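Local coordinates for protein MymaA.19257.a.B3 (Mycobacterium marinum, PDB 6Q10) that is of unknown function but, as an ortholog of Rv2700, is probably a membrane-bound or secreted cell-envelope protein whose soluble LytR_C-family domain this is, at residues Leu10-Pro24 with Ala89-Asp103. Sequence-based numbering, arbitrary orientation.
Sequences LGERVSRTEMTDVTP and AAVWLVAPCTELFND. With EDO (1,2-ethanediol), chain B.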
loop_
_atom_site.group_PDB
_atom_site.type_symbol
_atom_site.label_atom_id
_atom_site.label_comp_id
_atom_site.label_asym_id
_atom_site.label_seq_id
_atom_site.Cartn_x
_atom_site.Cartn_y
_atom_site.Cartn_z
ATOM N N LEU A 10 15.748 5.808 -3.076
ATOM C CA LEU A 10 14.329 5.651 -2.763
ATOM C C LEU A 10 13.933 6.340 -1.464
ATOM O O LEU A 10 12.767 6.276 -1.063
ATOM C CB LEU A 10 13.977 4.166 -2.669
ATOM C CG LEU A 10 14.221 3.307 -3.903
ATOM C CD1 LEU A 10 14.619 1.921 -3.479
ATOM C CD2 LEU A 10 12.961 3.259 -4.725
ATOM N N GLY A 11 14.878 6.960 -0.782
ATOM C CA GLY A 11 14.585 7.594 0.478
ATOM C C GLY A 11 14.814 6.659 1.644
ATOM O O GLY A 11 15.623 5.731 1.571
ATOM N N GLU A 12 14.106 6.902 2.730
ATOM C CA GLU A 12 14.396 6.238 3.993
ATOM C C GLU A 12 13.526 4.996 4.125
ATOM O O GLU A 12 12.312 5.074 3.957
ATOM C CB GLU A 12 14.155 7.216 5.149
ATOM C CG GLU A 12 13.881 6.572 6.508
ATOM C CD GLU A 12 13.330 7.568 7.524
ATOM O OE1 GLU A 12 12.512 8.435 7.137
ATOM O OE2 GLU A 12 13.719 7.485 8.709
ATOM N N ARG A 13 14.150 3.848 4.390
ATOM C CA ARG A 13 13.385 2.636 4.678
ATOM C C ARG A 13 12.661 2.805 6.009
ATOM O O ARG A 13 13.275 3.155 7.023
ATOM C CB ARG A 13 14.337 1.430 4.714
ATOM C CG ARG A 13 13.662 0.085 5.035
ATOM C CD ARG A 13 12.834 -0.465 3.868
ATOM N NE ARG A 13 12.398 -1.834 4.153
ATOM C CZ ARG A 13 13.133 -2.915 3.932
ATOM N NH1 ARG A 13 14.359 -2.794 3.433
ATOM N NH2 ARG A 13 12.644 -4.121 4.221
ATOM N N VAL A 14 11.341 2.588 6.012
ATOM C CA VAL A 14 10.538 2.751 7.218
ATOM C C VAL A 14 10.306 1.367 7.813
ATOM O O VAL A 14 9.963 0.430 7.086
ATOM C CB VAL A 14 9.225 3.476 6.902
ATOM C CG1 VAL A 14 8.319 3.466 8.102
ATOM C CG2 VAL A 14 9.536 4.919 6.470
ATOM N N SER A 15 10.516 1.226 9.121
ATOM C CA SER A 15 10.426 -0.083 9.759
ATOM C C SER A 15 8.979 -0.530 9.936
ATOM O O SER A 15 8.050 0.286 10.012
ATOM C CB SER A 15 11.117 -0.079 11.135
ATOM O OG SER A 15 10.414 0.768 12.030
ATOM N N ARG A 16 8.794 -1.850 9.952
ATOM C CA ARG A 16 7.498 -2.414 10.323
ATOM C C ARG A 16 7.037 -1.860 11.664
ATOM O O ARG A 16 5.850 -1.566 11.864
ATOM C CB ARG A 16 7.605 -3.939 10.374
ATOM C CG ARG A 16 6.421 -4.624 11.008
ATOM C CD ARG A 16 6.796 -6.027 11.526
ATOM N NE ARG A 16 7.374 -5.961 12.864
ATOM C CZ ARG A 16 8.566 -6.440 13.209
ATOM N NH1 ARG A 16 9.330 -7.054 12.315
ATOM N NH2 ARG A 16 8.987 -6.309 14.458
ATOM N N THR A 17 7.970 -1.722 12.606
ATOM C CA THR A 17 7.608 -1.258 13.938
ATOM C C THR A 17 7.013 0.138 13.886
ATOM O O THR A 17 5.950 0.396 14.464
ATOM C CB THR A 17 8.839 -1.292 14.832
ATOM O OG1 THR A 17 9.296 -2.640 14.935
ATOM C CG2 THR A 17 8.527 -0.717 16.199
ATOM N N GLU A 18 7.665 1.041 13.155
ATOM C CA GLU A 18 7.163 2.401 13.068
ATOM C C GLU A 18 5.828 2.447 12.345
ATOM O O GLU A 18 4.889 3.103 12.811
ATOM C CB GLU A 18 8.180 3.296 12.369
ATOM C CG GLU A 18 7.641 4.722 12.175
ATOM C CD GLU A 18 8.688 5.699 11.685
ATOM O OE1 GLU A 18 9.840 5.273 11.460
ATOM O OE2 GLU A 18 8.355 6.898 11.517
ATOM N N MET A 19 5.699 1.720 11.228
ATOM C CA MET A 19 4.460 1.861 10.469
ATOM C C MET A 19 3.269 1.207 11.159
ATOM O O MET A 19 2.126 1.605 10.915
ATOM C CB MET A 19 4.627 1.294 9.062
ATOM C CG MET A 19 3.380 1.531 8.150
ATOM S SD MET A 19 2.980 3.257 7.724
ATOM C CE MET A 19 4.691 3.559 7.417
ATOM N N THR A 20 3.495 0.180 11.983
ATOM C CA THR A 20 2.375 -0.449 12.674
ATOM C C THR A 20 1.643 0.527 13.581
ATOM O O THR A 20 0.438 0.367 13.811
ATOM C CB THR A 20 2.881 -1.646 13.471
ATOM O OG1 THR A 20 3.383 -2.609 12.553
ATOM C CG2 THR A 20 1.763 -2.268 14.293
ATOM N N ASP A 21 2.316 1.574 14.038
ATOM C CA ASP A 21 1.683 2.551 14.917
ATOM C C ASP A 21 0.929 3.644 14.171
ATOM O O ASP A 21 0.309 4.488 14.828
ATOM C CB ASP A 21 2.732 3.186 15.830
ATOM C CG ASP A 21 3.185 2.243 16.933
ATOM O OD1 ASP A 21 2.430 1.299 17.260
ATOM O OD2 ASP A 21 4.294 2.445 17.471
ATOM N N VAL A 22 0.948 3.653 12.841
ATOM C CA VAL A 22 0.246 4.675 12.068
ATOM C C VAL A 22 -1.209 4.257 11.869
ATOM O O VAL A 22 -1.493 3.135 11.440
ATOM C CB VAL A 22 0.949 4.904 10.725
ATOM C CG1 VAL A 22 0.119 5.888 9.841
ATOM C CG2 VAL A 22 2.375 5.396 10.958
ATOM N N THR A 23 -2.135 5.143 12.197
ATOM C CA THR A 23 -3.542 4.861 11.929
ATOM C C THR A 23 -3.802 4.955 10.432
ATOM O O THR A 23 -3.515 6.006 9.829
ATOM C CB THR A 23 -4.440 5.841 12.662
ATOM O OG1 THR A 23 -4.195 5.724 14.070
ATOM C CG2 THR A 23 -5.881 5.521 12.382
ATOM N N PRO A 24 -4.307 3.899 9.787
ATOM C CA PRO A 24 -4.529 3.966 8.336
ATOM C C PRO A 24 -5.603 4.987 8.003
ATOM O O PRO A 24 -6.551 5.220 8.767
ATOM C CB PRO A 24 -4.966 2.551 7.951
ATOM C CG PRO A 24 -4.715 1.687 9.160
ATOM C CD PRO A 24 -4.556 2.562 10.357
ATOM N N ALA A 89 -0.169 3.415 5.187
ATOM C CA ALA A 89 -0.556 2.399 6.167
ATOM C C ALA A 89 -1.766 1.621 5.680
ATOM O O ALA A 89 -1.882 0.415 5.939
ATOM C CB ALA A 89 -0.856 3.057 7.510
ATOM N N ALA A 90 -2.712 2.316 5.024
ATOM C CA ALA A 90 -3.880 1.645 4.467
ATOM C C ALA A 90 -3.485 0.694 3.340
ATOM O O ALA A 90 -3.957 -0.448 3.295
ATOM C CB ALA A 90 -4.900 2.691 3.963
ATOM N N VAL A 91 -2.628 1.158 2.418
ATOM C CA VAL A 91 -2.149 0.281 1.351
ATOM C C VAL A 91 -1.409 -0.919 1.937
ATOM O O VAL A 91 -1.530 -2.046 1.440
ATOM C CB VAL A 91 -1.258 1.067 0.375
ATOM C CG1 VAL A 91 -0.740 0.142 -0.725
ATOM C CG2 VAL A 91 -2.070 2.220 -0.243
ATOM N N TRP A 92 -0.634 -0.701 3.002
ATOM C CA TRP A 92 0.170 -1.785 3.559
ATOM C C TRP A 92 -0.676 -2.917 4.129
ATOM O O TRP A 92 -0.202 -4.049 4.232
ATOM C CB TRP A 92 1.102 -1.177 4.629
ATOM C CG TRP A 92 2.264 -1.998 5.072
ATOM C CD1 TRP A 92 3.065 -2.794 4.312
ATOM C CD2 TRP A 92 2.770 -2.061 6.408
ATOM N NE1 TRP A 92 4.058 -3.345 5.107
ATOM C CE2 TRP A 92 3.876 -2.923 6.402
ATOM C CE3 TRP A 92 2.361 -1.490 7.616
ATOM C CZ2 TRP A 92 4.600 -3.212 7.570
ATOM C CZ3 TRP A 92 3.089 -1.774 8.767
ATOM C CH2 TRP A 92 4.188 -2.617 8.722
ATOM N N LEU A 93 -1.923 -2.627 4.518
ATOM C CA LEU A 93 -2.832 -3.680 4.951
ATOM C C LEU A 93 -3.046 -4.723 3.867
ATOM O O LEU A 93 -3.135 -5.919 4.155
ATOM C CB LEU A 93 -4.183 -3.065 5.327
ATOM C CG LEU A 93 -4.135 -2.189 6.562
ATOM C CD1 LEU A 93 -5.467 -1.431 6.643
ATOM C CD2 LEU A 93 -3.916 -3.022 7.841
ATOM N N VAL A 94 -3.185 -4.279 2.609
ATOM C CA VAL A 94 -3.513 -5.195 1.526
ATOM C C VAL A 94 -2.281 -5.559 0.700
ATOM O O VAL A 94 -2.362 -6.472 -0.132
ATOM C CB VAL A 94 -4.646 -4.633 0.644
ATOM C CG1 VAL A 94 -5.957 -4.580 1.472
ATOM C CG2 VAL A 94 -4.304 -3.233 0.096
ATOM N N ALA A 95 -1.144 -4.910 0.938
ATOM C CA ALA A 95 0.139 -5.307 0.340
ATOM C C ALA A 95 1.170 -5.448 1.455
ATOM O O ALA A 95 2.162 -4.713 1.510
ATOM C CB ALA A 95 0.586 -4.276 -0.694
ATOM N N PRO A 96 0.950 -6.374 2.390
ATOM C CA PRO A 96 1.734 -6.353 3.633
ATOM C C PRO A 96 3.175 -6.781 3.482
ATOM O O PRO A 96 3.951 -6.596 4.440
ATOM C CB PRO A 96 0.964 -7.332 4.540
ATOM C CG PRO A 96 0.282 -8.290 3.562
ATOM C CD PRO A 96 -0.130 -7.370 2.419
ATOM N N CYS A 97 3.568 -7.390 2.359
ATOM C CA CYS A 97 4.932 -7.894 2.248
ATOM C C CYS A 97 5.788 -7.009 1.356
ATOM O O CYS A 97 6.853 -7.430 0.903
ATOM C CB CYS A 97 4.915 -9.349 1.789
ATOM S SG CYS A 97 4.091 -10.375 3.088
ATOM N N THR A 98 5.325 -5.792 1.107
ATOM C CA THR A 98 6.114 -4.790 0.404
ATOM C C THR A 98 7.037 -4.050 1.378
ATOM O O THR A 98 6.838 -4.071 2.598
ATOM C CB THR A 98 5.213 -3.796 -0.318
ATOM O OG1 THR A 98 4.319 -3.196 0.626
ATOM C CG2 THR A 98 4.433 -4.492 -1.443
ATOM N N GLU A 99 8.081 -3.430 0.819
ATOM C CA GLU A 99 9.034 -2.617 1.566
ATOM C C GLU A 99 8.553 -1.174 1.559
ATOM O O GLU A 99 8.099 -0.668 0.527
ATOM C CB GLU A 99 10.435 -2.706 0.949
ATOM C CG GLU A 99 10.941 -4.124 0.908
ATOM C CD GLU A 99 12.439 -4.183 0.778
ATOM O OE1 GLU A 99 13.035 -3.176 0.346
ATOM O OE2 GLU A 99 13.019 -5.236 1.130
ATOM N N LEU A 100 8.671 -0.509 2.710
ATOM C CA LEU A 100 8.192 0.866 2.894
ATOM C C LEU A 100 9.334 1.864 2.756
ATOM O O LEU A 100 10.344 1.737 3.450
ATOM C CB LEU A 100 7.583 1.024 4.294
ATOM C CG LEU A 100 6.486 0.032 4.664
ATOM C CD1 LEU A 100 6.165 0.145 6.152
ATOM C CD2 LEU A 100 5.270 0.297 3.814
ATOM N N PHE A 101 9.124 2.912 1.933
ATOM C CA PHE A 101 10.113 3.973 1.750
ATOM C C PHE A 101 9.458 5.338 1.868
ATOM O O PHE A 101 8.502 5.626 1.149
ATOM C CB PHE A 101 10.791 3.846 0.380
ATOM C CG PHE A 101 11.746 2.690 0.314
ATOM C CD1 PHE A 101 13.049 2.815 0.766
ATOM C CD2 PHE A 101 11.299 1.456 -0.145
ATOM C CE1 PHE A 101 13.912 1.739 0.713
ATOM C CE2 PHE A 101 12.176 0.380 -0.205
ATOM C CZ PHE A 101 13.462 0.526 0.248
ATOM N N ASN A 102 10.027 6.197 2.716
ATOM C CA ASN A 102 9.648 7.607 2.747
ATOM C C ASN A 102 10.622 8.349 1.844
ATOM O O ASN A 102 11.802 8.498 2.181
ATOM C CB ASN A 102 9.682 8.148 4.174
ATOM C CG ASN A 102 9.214 9.590 4.262
ATOM O OD1 ASN A 102 9.458 10.379 3.363
ATOM N ND2 ASN A 102 8.538 9.938 5.365
ATOM N N ASP A 103 10.148 8.771 0.678
ATOM C CA ASP A 103 11.030 9.364 -0.318
ATOM C C ASP A 103 11.036 10.881 -0.248
ATOM O O ASP A 103 11.624 11.525 -1.110
ATOM C CB ASP A 103 10.676 8.860 -1.724
ATOM C CG ASP A 103 9.330 9.369 -2.243
ATOM O OD1 ASP A 103 8.599 10.110 -1.539
ATOM O OD2 ASP A 103 9.014 9.018 -3.398
HETATM C C1 EDO B . 9.284 -2.363 6.157
HETATM O O1 EDO B . 9.827 -1.478 5.157
HETATM C C2 EDO B . 8.765 -3.651 5.532
HETATM O O2 EDO B . 9.808 -4.296 4.795
#
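E12 and N102 exchange two backbone hydrogen bonds that pair strand 12-14 antiparallel with strand 99-102, adding an outermost strand to the mixed sheet of this LytR_C-family domain. The bond from N102 N to E12 O, 2.8 Å, lies in the carbonyl plane, whereas E12 N reaches N102 O from 36° out of the N102 carbonyl's own plane. On the sheet face bearing R13 and F101, the F101 ring is sandwiched: L10 CB lies 4.1 Å from the centroid over one face and R13 CD 4.2 Å over the other, both CH-pi contacts. The R13 chain, bent at chi2 (74°), lays its guanidinium over the E99 carboxylate, the planes 23° apart. R13 NH2 and E99 OE2, 3.3 Å apart, form a salt bridge of charges alone, the oxygen lying well out of the guanidinium plane. A 1,2-ethanediol, probably from the crystallisation liquor, links R13 and V14 to L100: its O1 accepts from R13 NE and L100 N and donates to V14 O, while O2 accepts from R13 NH2. On the face bearing V14 and L100, L100 CD1 sits 3.8 Å above the centre of the W92 ring; M19 CB meets that methyl at 3.5 Å, tighter than usual van der Waals contact, and M19 CG comes 3.2 Å from W92 CE3. Farther along, A89 CB meets V22 CG1 and M19 SD, while P24 CB lies against A90 CB and P24 CG against L93 CD1. H151 of helix 144-153 stacks on W92. Within helix 16-20, R16 O accepts from T20 N and, on the opposite face of its carbonyl plane, from T20 OG1 at 2.8 Å.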